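Local coordinates for GDP-6-deoxy-D-mannose reductase (Pseudomonas aeruginosa, PDB 6X3B), which probably reduces GDP-4-dehydro-6-deoxy-D-mannose to GDP-D-rhamnose with bound NADPH, supplying a sugar donor for lipopolysaccharide O-antigen synthesis, at residues 33-37 and 181-186; 195-199 and 313-317; 223-227 and 300-304; 76-80 and 232-236. All coordinates share one frame; numbering follows the deposited sequence.

Contact 1 of 4, residues 33-37 and 181-186; sequences FVGKH and HIGPGQ. With NDP (NADPH dihydro-nicotinamide-adenine-dinucleotide phosphate), chain E.
The backbone oxygen of P184 is approached by three groups at once. H37 NE2 donates to P184 O at 2.7 Å and 160°, with the acceptor near the imidazole plane and the donor in the carbonyl plane on a lone pair, a geometry that also fixes the rotation of the H37 ring. A water that gives a bond to F33 O adds a weak second one to P184 O, and the F33 ring brings CE1 edge-on to within 3.2 Å of P184 O.

With CG swung anti to its own nitrogen (chi1 160°), the F33 ring packs against the type II turn G183-Q186, CE1 and CD1 facing P184 O and Q186 N. Q186 covers one face, its CB 4.1 Å from the F33 ring centroid in a CH-pi contact, while H181 CB meets the ring edge.

F33, V34, H181 and Q186 also line the NADPH pocket. Consistent with a Rossmann glycine-rich loop, the first turn of helix 33-44 presents its amides to the pyrophosphate: F33 N reaches O2A at 3.0 Å and V34 N reaches O1N at 2.8 Å. Q186 NE2 donates to the carboxamide O7N at 2.7 Å, and Q186 OE1 receives a bond from N7N, so the two amides pair, one bond short and one weak. H181 lays a ring face over C3N of the nicotinamide, its ND1 being bonded to F179 O.

Around this junction, I182 pairs through its backbone with L223 and V225, helix 225-238 packs on V34, H37 and H181, and helix 306-320 covers I182 and P184.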
# COMPACT_ATOMS: atom_id res chain seq x y z
N PHE A 33 5.26 23.44 4.08
CA PHE A 33 5.26 23.75 5.51
C PHE A 33 6.51 23.20 6.20
O PHE A 33 7.29 23.94 6.80
CB PHE A 33 3.97 23.22 6.15
CG PHE A 33 4.04 23.05 7.66
CD1 PHE A 33 4.44 24.10 8.49
CD2 PHE A 33 3.68 21.84 8.23
CE1 PHE A 33 4.49 23.94 9.87
CE2 PHE A 33 3.71 21.67 9.62
CZ PHE A 33 4.12 22.72 10.44
N VAL A 34 6.71 21.89 6.11
CA VAL A 34 7.83 21.25 6.80
C VAL A 34 9.15 21.62 6.14
O VAL A 34 10.16 21.87 6.82
CB VAL A 34 7.61 19.72 6.85
CG1 VAL A 34 8.85 19.03 7.45
CG2 VAL A 34 6.37 19.39 7.66
N GLY A 35 9.15 21.63 4.81
CA GLY A 35 10.36 21.93 4.01
C GLY A 35 10.98 23.26 4.41
O GLY A 35 12.20 23.29 4.65
N LYS A 36 10.17 24.31 4.50
CA LYS A 36 10.66 25.67 4.88
C LYS A 36 11.31 25.62 6.26
O LYS A 36 12.34 26.28 6.44
CB LYS A 36 9.52 26.69 4.80
CG LYS A 36 9.02 26.98 3.40
CD LYS A 36 7.81 27.87 3.36
CE LYS A 36 8.09 29.27 3.89
NZ LYS A 36 6.92 30.16 3.73
N HIS A 37 10.71 24.89 7.20
CA HIS A 37 11.29 24.75 8.56
C HIS A 37 12.59 23.95 8.49
O HIS A 37 13.51 24.26 9.25
CB HIS A 37 10.27 24.11 9.51
CG HIS A 37 9.26 25.08 10.03
ND1 HIS A 37 9.59 26.05 10.95
CD2 HIS A 37 7.95 25.23 9.77
CE1 HIS A 37 8.52 26.76 11.24
NE2 HIS A 37 7.50 26.28 10.53
N HIS A 181 1.56 17.57 13.75
CA HIS A 181 2.64 18.59 13.73
C HIS A 181 2.08 19.92 14.25
O HIS A 181 0.89 20.19 14.00
CB HIS A 181 3.05 18.94 12.29
CG HIS A 181 3.86 17.94 11.55
ND1 HIS A 181 3.53 16.60 11.52
CD2 HIS A 181 4.92 18.08 10.74
CE1 HIS A 181 4.39 15.96 10.76
NE2 HIS A 181 5.25 16.84 10.27
N ILE A 182 2.88 20.72 14.87
CA ILE A 182 2.50 22.10 15.31
C ILE A 182 3.62 23.03 14.85
O ILE A 182 4.78 22.74 15.16
CB ILE A 182 2.28 22.20 16.83
CG1 ILE A 182 1.17 21.27 17.32
CG2 ILE A 182 2.00 23.64 17.21
CD1 ILE A 182 0.92 21.36 18.81
N GLY A 183 3.29 24.07 14.08
CA GLY A 183 4.31 25.01 13.67
C GLY A 183 3.76 26.16 12.86
O GLY A 183 2.66 26.09 12.30
N PRO A 184 4.51 27.25 12.79
CA PRO A 184 4.17 28.33 11.86
C PRO A 184 4.11 27.79 10.43
O PRO A 184 5.00 27.07 9.99
CB PRO A 184 5.31 29.34 12.03
CG PRO A 184 5.85 29.06 13.39
CD PRO A 184 5.66 27.58 13.65
N GLY A 185 3.03 28.14 9.72
CA GLY A 185 2.84 27.72 8.35
C GLY A 185 1.98 26.49 8.17
O GLY A 185 1.67 26.13 7.03
N GLN A 186 1.59 25.83 9.26
CA GLN A 186 0.70 24.67 9.18
C GLN A 186 -0.62 25.05 8.48
O GLN A 186 -1.00 26.22 8.42
CB GLN A 186 0.44 24.13 10.59
CG GLN A 186 -0.53 22.96 10.70
CD GLN A 186 -0.03 21.71 10.01
OE1 GLN A 186 0.15 21.69 8.79
NE2 GLN A 186 0.19 20.64 10.78
PA NDP E . 2.76 20.94 2.04
O1A NDP E . 1.49 20.62 1.32
O2A NDP E . 2.81 22.16 2.90
O5B NDP E . 3.97 20.97 0.99
C5B NDP E . 3.94 20.07 -0.14
C4B NDP E . 5.17 20.31 -0.98
O4B NDP E . 5.16 19.39 -2.11
C3B NDP E . 5.32 21.71 -1.58
O3B NDP E . 6.67 22.16 -1.51
C2B NDP E . 4.85 21.52 -3.02
O2B NDP E . 5.48 22.46 -3.89
C1B NDP E . 5.37 20.11 -3.30
N9A NDP E . 4.68 19.43 -4.39
C8A NDP E . 3.35 19.13 -4.46
N7A NDP E . 3.01 18.52 -5.56
C5A NDP E . 4.20 18.42 -6.27
C6A NDP E . 4.51 17.87 -7.53
N6A NDP E . 3.58 17.31 -8.30
N1A NDP E . 5.80 17.93 -7.95
C2A NDP E . 6.70 18.51 -7.15
N3A NDP E . 6.52 19.05 -5.95
C4A NDP E . 5.24 18.98 -5.56
O3 NDP E . 3.17 19.68 2.94
PN NDP E . 3.71 19.60 4.44
O1N NDP E . 5.03 20.30 4.50
O2N NDP E . 2.63 20.06 5.36
O5D NDP E . 3.93 18.03 4.62
C5D NDP E . 5.24 17.47 4.38
C4D NDP E . 5.16 15.97 4.41
O4D NDP E . 4.71 15.54 5.72
C3D NDP E . 4.18 15.34 3.40
O3D NDP E . 4.70 14.13 2.86
C2D NDP E . 2.94 15.10 4.27
O2D NDP E . 2.11 14.07 3.78
C1D NDP E . 3.57 14.73 5.61
N1N NDP E . 2.66 15.02 6.76
C2N NDP E . 2.42 16.30 7.17
C3N NDP E . 1.72 16.58 8.31
C7N NDP E . 1.27 17.97 8.54
O7N NDP E . 0.57 18.24 9.51
N7N NDP E . 1.65 18.90 7.67
C4N NDP E . 1.44 15.46 9.26
C5N NDP E . 1.70 14.13 8.70
C6N NDP E . 2.06 13.99 7.44
P2B NDP E . 4.40 23.44 -4.57
O1X NDP E . 5.19 24.38 -5.46
O2X NDP E . 3.45 22.57 -5.37
O3X NDP E . 3.69 24.17 -3.45
O HOH W 1 6.74 26.70 7.00

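Contact 2 of 4, residues 195-199 and 313-317; sequences AARQI and ILSDW
A196 is the small bump of this interface, and I313, L314 and W317 form the hollow that receives it. Its methyl points into the opposing helix and meets I313 CD1 at 3.5 Å from A196 CB, tighter than usual van der Waals contact. I313 carries CG1 between its backbone nitrogen and carbonyl carbon (chi1 62°), an uncommon choice in a helix, and the extended branch ends on the alanine. L314 makes the reverse fit: its CD2 projects toward helix 191-203, 3.6 Å from A196 O and 3.8 Å from I199 CG2, settling into the groove that these two residues leave one turn apart.

The flat surface of the interface is W317, whose indole lies against R197. The aliphatic part of the arginine runs across one face, with R197 CB over W317 CE2 and NE1, and CG 3.4 Å from the centroid of the six-membered ring, only 4° off its normal, a close CH-pi contact. CD continues over the far rim. The guanidinium stands steeply to the indole plane and is carried away to a salt bridge of NE with D188, so the arginine meets the ring here through its methylenes rather than its charge.

The small A196 at the crossing is consistent with the 8.7 Å between the axes of the short segments, which run at 48°. L262 of helix 255-266 closes the apolar side by touching both I199 and L314. Such helix-on-helix packing, apart from the nucleotide-binding sheet, is characteristic of the smaller C-terminal domain of extended short-chain dehydrogenases, which in relatives binds the nucleotide sugar.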
# COMPACT_ATOMS: atom_id res chain seq x y z
N ALA A 195 -7.26 27.97 15.47
CA ALA A 195 -7.50 28.60 16.76
C ALA A 195 -6.44 29.66 17.05
O ALA A 195 -6.77 30.75 17.53
CB ALA A 195 -7.51 27.54 17.88
N ALA A 196 -5.17 29.36 16.76
CA ALA A 196 -4.11 30.34 16.98
C ALA A 196 -4.32 31.57 16.09
O ALA A 196 -4.19 32.71 16.56
CB ALA A 196 -2.74 29.72 16.72
N ARG A 197 -4.61 31.35 14.81
CA ARG A 197 -4.83 32.48 13.91
C ARG A 197 -5.94 33.38 14.45
O ARG A 197 -5.78 34.59 14.56
CB ARG A 197 -5.15 32.00 12.50
CG ARG A 197 -5.32 33.13 11.48
CD ARG A 197 -5.86 32.62 10.16
NE ARG A 197 -7.09 31.85 10.36
CZ ARG A 197 -8.30 32.39 10.44
NH1 ARG A 197 -8.45 33.71 10.31
NH2 ARG A 197 -9.36 31.62 10.65
N GLN A 198 -7.07 32.77 14.85
CA GLN A 198 -8.20 33.56 15.32
C GLN A 198 -7.89 34.28 16.62
O GLN A 198 -8.35 35.41 16.83
CB GLN A 198 -9.41 32.65 15.48
CG GLN A 198 -10.01 32.24 14.15
CD GLN A 198 -11.29 31.46 14.31
OE1 GLN A 198 -12.34 32.03 14.60
NE2 GLN A 198 -11.21 30.14 14.15
N ILE A 199 -7.15 33.65 17.52
CA ILE A 199 -6.84 34.29 18.79
C ILE A 199 -5.90 35.47 18.58
O ILE A 199 -6.04 36.51 19.23
CB ILE A 199 -6.26 33.25 19.76
CG1 ILE A 199 -7.37 32.31 20.23
CG2 ILE A 199 -5.58 33.93 20.93
CD1 ILE A 199 -6.89 31.14 21.01
N ILE A 313 3.42 29.61 17.42
CA ILE A 313 2.44 29.83 16.35
C ILE A 313 1.63 31.11 16.60
O ILE A 313 1.22 31.77 15.65
CB ILE A 313 1.52 28.61 16.12
CG1 ILE A 313 0.68 28.27 17.35
CG2 ILE A 313 2.33 27.41 15.66
CD1 ILE A 313 -0.37 27.17 17.07
N LEU A 314 1.39 31.48 17.87
CA LEU A 314 0.70 32.74 18.13
C LEU A 314 1.56 33.93 17.71
O LEU A 314 1.07 34.87 17.08
CB LEU A 314 0.33 32.87 19.61
CG LEU A 314 -0.90 32.13 20.09
CD1 LEU A 314 -0.89 32.12 21.62
CD2 LEU A 314 -2.21 32.75 19.55
N SER A 315 2.86 33.89 18.05
CA SER A 315 3.77 34.98 17.68
C SER A 315 3.86 35.13 16.18
O SER A 315 3.92 36.26 15.66
CB SER A 315 5.17 34.73 18.24
OG SER A 315 5.13 34.50 19.63
N ASP A 316 3.93 34.02 15.45
CA ASP A 316 3.98 34.11 14.00
C ASP A 316 2.75 34.81 13.46
O ASP A 316 2.86 35.68 12.58
CB ASP A 316 4.11 32.72 13.39
CG ASP A 316 4.21 32.78 11.88
OD1 ASP A 316 5.24 33.29 11.38
OD2 ASP A 316 3.26 32.33 11.20
N TRP A 317 1.59 34.47 14.01
CA TRP A 317 0.31 35.07 13.54
C TRP A 317 0.24 36.57 13.86
O TRP A 317 -0.29 37.32 13.02
CB TRP A 317 -0.88 34.30 14.12
CG TRP A 317 -1.28 33.17 13.24
CD1 TRP A 317 -1.33 31.84 13.55
CD2 TRP A 317 -1.67 33.26 11.86
NE1 TRP A 317 -1.73 31.11 12.47
CE2 TRP A 317 -1.95 31.96 11.41
CE3 TRP A 317 -1.82 34.33 10.96
CZ2 TRP A 317 -2.37 31.69 10.12
CZ3 TRP A 317 -2.24 34.06 9.68
CH2 TRP A 317 -2.51 32.76 9.26

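Contact 3 of 4, residues 223-227 and 300-304; sequences LDVQD and WKPEI
D227 joins the first turn of helix 225-238 to the loop 300-304, just beyond an Asp N-cap at D224, whose OD1 accepts from Q226 N. The closest fit is at the carboxylate of D227, which receives two successive loop amides: I304 N comes to OD2 at 2.9 Å on its syn lone pair, and E303 N comes to OD1 at 3.0 Å from above the carboxylate plane. A water bridges the segments internally here, donating to D227 OD2 and I304 O and accepting from D224 N. The acid thereby fixes the course of the loop while remaining buried.

The buried side is apolar: L223 sets its branch ends against W300 and P302, CD1 being 4.0 Å from W300 CH2 and CD2 4.0 Å from P302 CB. Toward solvent the contact is looser. A second water joins D227 OD1 to K301 O, and the side chains of Q226 and E303 are exposed. I304 bridges the two regimes, resting CB and CG2 on D224 while CD1 lies 3.8 Å from Q226 NE2. D224 OD2 itself is bonded to S309.

W300 finishes the buried side: its NE1 donates to D227 O at 3.0 Å, a bent bond of 138° with the oxygen 21° out of the indole plane.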
# COMPACT_ATOMS: atom_id res chain seq x y z
N LEU A 223 3.66 16.93 17.97
CA LEU A 223 5.05 17.35 18.06
C LEU A 223 5.23 18.73 17.43
O LEU A 223 4.59 19.05 16.42
CB LEU A 223 5.99 16.37 17.34
CG LEU A 223 6.25 15.00 17.97
CD1 LEU A 223 6.98 14.12 16.98
CD2 LEU A 223 7.05 15.18 19.25
N ASP A 224 6.12 19.54 18.01
CA ASP A 224 6.59 20.70 17.28
C ASP A 224 7.28 20.26 16.00
O ASP A 224 7.97 19.24 15.97
CB ASP A 224 7.59 21.52 18.12
CG ASP A 224 7.82 22.91 17.54
OD1 ASP A 224 8.69 23.07 16.66
OD2 ASP A 224 7.09 23.83 17.94
N VAL A 225 7.11 21.05 14.93
CA VAL A 225 7.73 20.72 13.65
C VAL A 225 9.25 20.56 13.79
O VAL A 225 9.87 19.78 13.07
CB VAL A 225 7.36 21.78 12.59
CG1 VAL A 225 7.85 23.17 13.01
CG2 VAL A 225 7.90 21.39 11.21
N GLN A 226 9.86 21.30 14.72
CA GLN A 226 11.31 21.17 14.90
C GLN A 226 11.69 19.81 15.50
O GLN A 226 12.76 19.27 15.17
CB GLN A 226 11.84 22.29 15.79
CG GLN A 226 13.35 22.17 16.02
CD GLN A 226 13.91 23.31 16.84
OE1 GLN A 226 13.76 24.48 16.50
NE2 GLN A 226 14.58 22.96 17.95
N ASP A 227 10.85 19.26 16.37
CA ASP A 227 11.13 17.91 16.88
C ASP A 227 10.92 16.87 15.79
O ASP A 227 11.66 15.88 15.72
CB ASP A 227 10.27 17.61 18.10
CG ASP A 227 10.81 18.26 19.37
OD1 ASP A 227 12.04 18.43 19.47
OD2 ASP A 227 10.01 18.60 20.25
N TRP A 300 16.79 9.72 19.51
CA TRP A 300 15.86 10.87 19.40
C TRP A 300 14.90 10.94 20.60
O TRP A 300 14.40 9.90 21.03
CB TRP A 300 15.08 10.82 18.08
CG TRP A 300 14.08 11.92 17.91
CD1 TRP A 300 14.28 13.13 17.31
CD2 TRP A 300 12.72 11.93 18.37
NE1 TRP A 300 13.14 13.88 17.35
CE2 TRP A 300 12.16 13.17 17.99
CE3 TRP A 300 11.91 11.01 19.05
CZ2 TRP A 300 10.84 13.51 18.28
CZ3 TRP A 300 10.61 11.35 19.33
CH2 TRP A 300 10.08 12.58 18.95
N LYS A 301 14.66 12.17 21.08
CA LYS A 301 13.70 12.46 22.16
C LYS A 301 13.07 13.83 21.86
O LYS A 301 13.78 14.67 21.28
CB LYS A 301 14.40 12.48 23.53
CG LYS A 301 13.49 12.70 24.73
CD LYS A 301 14.22 12.66 26.05
CE LYS A 301 13.33 12.90 27.25
NZ LYS A 301 14.07 12.85 28.53
N PRO A 302 11.77 14.07 22.13
CA PRO A 302 11.17 15.38 21.90
C PRO A 302 11.83 16.38 22.86
O PRO A 302 12.07 16.02 23.99
CB PRO A 302 9.70 15.19 22.28
CG PRO A 302 9.48 13.70 22.24
CD PRO A 302 10.81 13.09 22.63
N GLU A 303 12.10 17.60 22.38
CA GLU A 303 12.73 18.63 23.19
C GLU A 303 11.91 19.90 23.36
O GLU A 303 12.21 20.68 24.28
CB GLU A 303 14.09 19.02 22.58
CG GLU A 303 15.14 17.91 22.61
CD GLU A 303 15.90 17.88 23.90
OE1 GLU A 303 15.42 17.23 24.85
OE2 GLU A 303 16.97 18.51 23.96
N ILE A 304 10.93 20.16 22.51
CA ILE A 304 10.16 21.41 22.54
C ILE A 304 8.90 21.19 23.36
O ILE A 304 8.16 20.23 23.10
CB ILE A 304 9.82 21.89 21.12
CG1 ILE A 304 11.09 22.06 20.28
CG2 ILE A 304 9.04 23.18 21.18
CD1 ILE A 304 12.01 23.15 20.80
O HOH W 2 7.38 18.70 20.31
O HOH W 3 14.34 16.68 19.25

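Contact 4 of 4, residues 76-80 and 232-236; sequences AVIHL and YLRLL. With NDP (NADPH dihydro-nicotinamide-adenine-dinucleotide phosphate), chain E.
I78 and L236 meet at the centre of an apolar interface between strand 76-79 and helix 225-238. With CG1 anti to the carbonyl carbon (chi1 -59°) and the chain extended beyond, I78 puts CD1 at 3.7 Å from L236 CD1. The same terminal methyl also touches Y232 CB and L233 CD2, each at 4.3 Å, so one isoleucine tip fits among three helix residues. At either end the packing thins to single methyl contacts: A76 CB lies 4.2 Å from L236 CD2, and L80 CD2 lies 4.1 Å from Y232 CE2.

Polar bonds belong to the surroundings. The strand is held in the sheet by backbone bonds of A76 and I78 to strand 23-28 and of V77 to strand 119-123. At its C-terminal end L80 O accepts the ribose hydroxyl of NADPH, O3D, at 2.9 Å, while L80 CD2 stays near the sugar carbon C4D, 4.0 Å away. L80 thus meets the cofactor with both backbone oxygen and side chain, and its CD2 also reaches the helix.

The short segments run at 146° to one another, with the axes 10.2 Å apart, a helix laid on a parallel sheet as in a Rossmann fold. Contacts made by branched aliphatic ends have little directionality; the pair is therefore probably held mainly by shape and the burial of apolar surface, leaving hydrogen bonding to the sheet and the cofactor.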
# COMPACT_ATOMS: atom_id res chain seq x y z
N ALA A 76 21.86 11.35 0.56
CA ALA A 76 20.60 11.06 1.22
C ALA A 76 19.53 11.96 0.63
O ALA A 76 19.81 13.07 0.19
CB ALA A 76 20.68 11.27 2.74
N VAL A 77 18.30 11.46 0.64
CA VAL A 77 17.14 12.18 0.14
C VAL A 77 16.07 12.10 1.21
O VAL A 77 15.85 11.03 1.78
CB VAL A 77 16.66 11.57 -1.19
CG1 VAL A 77 15.38 12.25 -1.67
CG2 VAL A 77 17.77 11.71 -2.24
N ILE A 78 15.43 13.22 1.52
CA ILE A 78 14.20 13.25 2.31
C ILE A 78 13.09 13.68 1.37
O ILE A 78 13.17 14.75 0.75
CB ILE A 78 14.28 14.18 3.52
CG1 ILE A 78 15.42 13.76 4.45
CG2 ILE A 78 12.94 14.15 4.31
CD1 ILE A 78 15.52 14.67 5.64
N HIS A 79 12.06 12.84 1.24
CA HIS A 79 11.01 13.06 0.26
C HIS A 79 9.78 13.53 1.04
O HIS A 79 9.09 12.71 1.65
CB HIS A 79 10.76 11.78 -0.54
CG HIS A 79 9.62 11.89 -1.51
ND1 HIS A 79 9.35 13.05 -2.23
CD2 HIS A 79 8.67 10.99 -1.88
CE1 HIS A 79 8.29 12.84 -3.00
NE2 HIS A 79 7.86 11.60 -2.81
N LEU A 80 9.55 14.84 1.03
CA LEU A 80 8.40 15.48 1.65
C LEU A 80 7.29 15.81 0.66
O LEU A 80 6.13 15.88 1.06
CB LEU A 80 8.82 16.80 2.32
CG LEU A 80 9.82 16.79 3.48
CD1 LEU A 80 10.40 18.20 3.72
CD2 LEU A 80 9.12 16.29 4.73
N TYR A 232 13.76 13.24 11.72
CA TYR A 232 14.12 12.82 10.36
C TYR A 232 15.63 12.79 10.17
O TYR A 232 16.18 11.87 9.54
CB TYR A 232 13.50 13.74 9.29
CG TYR A 232 11.99 13.76 9.24
CD1 TYR A 232 11.22 12.82 9.93
CD2 TYR A 232 11.33 14.74 8.50
CE1 TYR A 232 9.82 12.86 9.90
CE2 TYR A 232 9.94 14.80 8.44
CZ TYR A 232 9.19 13.86 9.13
OH TYR A 232 7.81 13.90 9.09
N LEU A 233 16.32 13.81 10.68
CA LEU A 233 17.78 13.85 10.52
C LEU A 233 18.45 12.73 11.32
O LEU A 233 19.47 12.17 10.88
CB LEU A 233 18.30 15.22 10.95
CG LEU A 233 17.85 16.40 10.07
CD1 LEU A 233 18.39 17.72 10.63
CD2 LEU A 233 18.27 16.21 8.60
N ARG A 234 17.93 12.42 12.51
CA ARG A 234 18.51 11.31 13.28
C ARG A 234 18.21 9.96 12.63
O ARG A 234 19.03 9.03 12.73
CB ARG A 234 17.98 11.34 14.71
CG ARG A 234 18.40 12.60 15.46
CD ARG A 234 18.27 12.43 16.95
NE ARG A 234 19.39 11.69 17.46
CZ ARG A 234 20.54 12.24 17.85
NH1 ARG A 234 20.69 13.55 17.78
NH2 ARG A 234 21.52 11.47 18.30
N LEU A 235 17.09 9.86 11.93
CA LEU A 235 16.83 8.66 11.15
C LEU A 235 17.85 8.51 10.02
O LEU A 235 18.36 7.40 9.78
CB LEU A 235 15.40 8.69 10.60
CG LEU A 235 14.34 8.27 11.62
CD1 LEU A 235 12.92 8.51 11.05
CD2 LEU A 235 14.54 6.81 12.00
N LEU A 236 18.13 9.60 9.30
CA LEU A 236 19.18 9.56 8.28
C LEU A 236 20.50 9.09 8.87
O LEU A 236 21.24 8.33 8.24
CB LEU A 236 19.39 10.93 7.65
CG LEU A 236 18.23 11.54 6.85
CD1 LEU A 236 18.69 12.88 6.26
CD2 LEU A 236 17.80 10.61 5.73
PA NDP E . 2.76 20.94 2.04
O1A NDP E . 1.49 20.62 1.32
O2A NDP E . 2.81 22.16 2.90
O5B NDP E . 3.97 20.97 0.99
C5B NDP E . 3.94 20.07 -0.14
C4B NDP E . 5.17 20.31 -0.98
O4B NDP E . 5.16 19.39 -2.11
C3B NDP E . 5.32 21.71 -1.58
O3B NDP E . 6.67 22.16 -1.51
C2B NDP E . 4.85 21.52 -3.02
O2B NDP E . 5.48 22.46 -3.89
C1B NDP E . 5.37 20.11 -3.30
N9A NDP E . 4.68 19.43 -4.39
C8A NDP E . 3.35 19.13 -4.46
N7A NDP E . 3.01 18.52 -5.56
C5A NDP E . 4.20 18.42 -6.27
C6A NDP E . 4.51 17.87 -7.53
N6A NDP E . 3.58 17.31 -8.30
N1A NDP E . 5.80 17.93 -7.95
C2A NDP E . 6.70 18.51 -7.15
N3A NDP E . 6.52 19.05 -5.95
C4A NDP E . 5.24 18.98 -5.56
O3 NDP E . 3.17 19.68 2.94
PN NDP E . 3.71 19.60 4.44
O1N NDP E . 5.03 20.30 4.50
O2N NDP E . 2.63 20.06 5.36
O5D NDP E . 3.93 18.03 4.62
C5D NDP E . 5.24 17.47 4.38
C4D NDP E . 5.16 15.97 4.41
O4D NDP E . 4.71 15.54 5.72
C3D NDP E . 4.18 15.34 3.40
O3D NDP E . 4.70 14.13 2.86
C2D NDP E . 2.94 15.10 4.27
O2D NDP E . 2.11 14.07 3.78
C1D NDP E . 3.57 14.73 5.61
N1N NDP E . 2.66 15.02 6.76
C2N NDP E . 2.42 16.30 7.17
C3N NDP E . 1.72 16.58 8.31
C7N NDP E . 1.27 17.97 8.54
O7N NDP E . 0.57 18.24 9.51
N7N NDP E . 1.65 18.90 7.67
C4N NDP E . 1.44 15.46 9.26
C5N NDP E . 1.70 14.13 8.70
C6N NDP E . 2.06 13.99 7.44
P2B NDP E . 4.40 23.44 -4.57
O1X NDP E . 5.19 24.38 -5.46
O2X NDP E . 3.45 22.57 -5.37
O3X NDP E . 3.69 24.17 -3.45

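Contacts 4 and 2 are both buried and apolar, yet 29 Å apart between centres: contact 4 lies between the nucleotide-binding sheet and a helix packed on it, contact 2 between helices farther out. Contacts 1 and 3 are partly buried and owe more to polar bonds and waters, each pairing a helix start with a loop. They meet through neighbouring strands, where I182 N lies 2.9 Å from L223 O. Contacts 1 and 4 both touch NADPH and pack through V34 and L80; contacts 3 and 4 share helix 225-238. The turn at G183 and P184 also rests on I313, linking the cofactor side to contact 2, whereas contacts 2 and 3 do not touch.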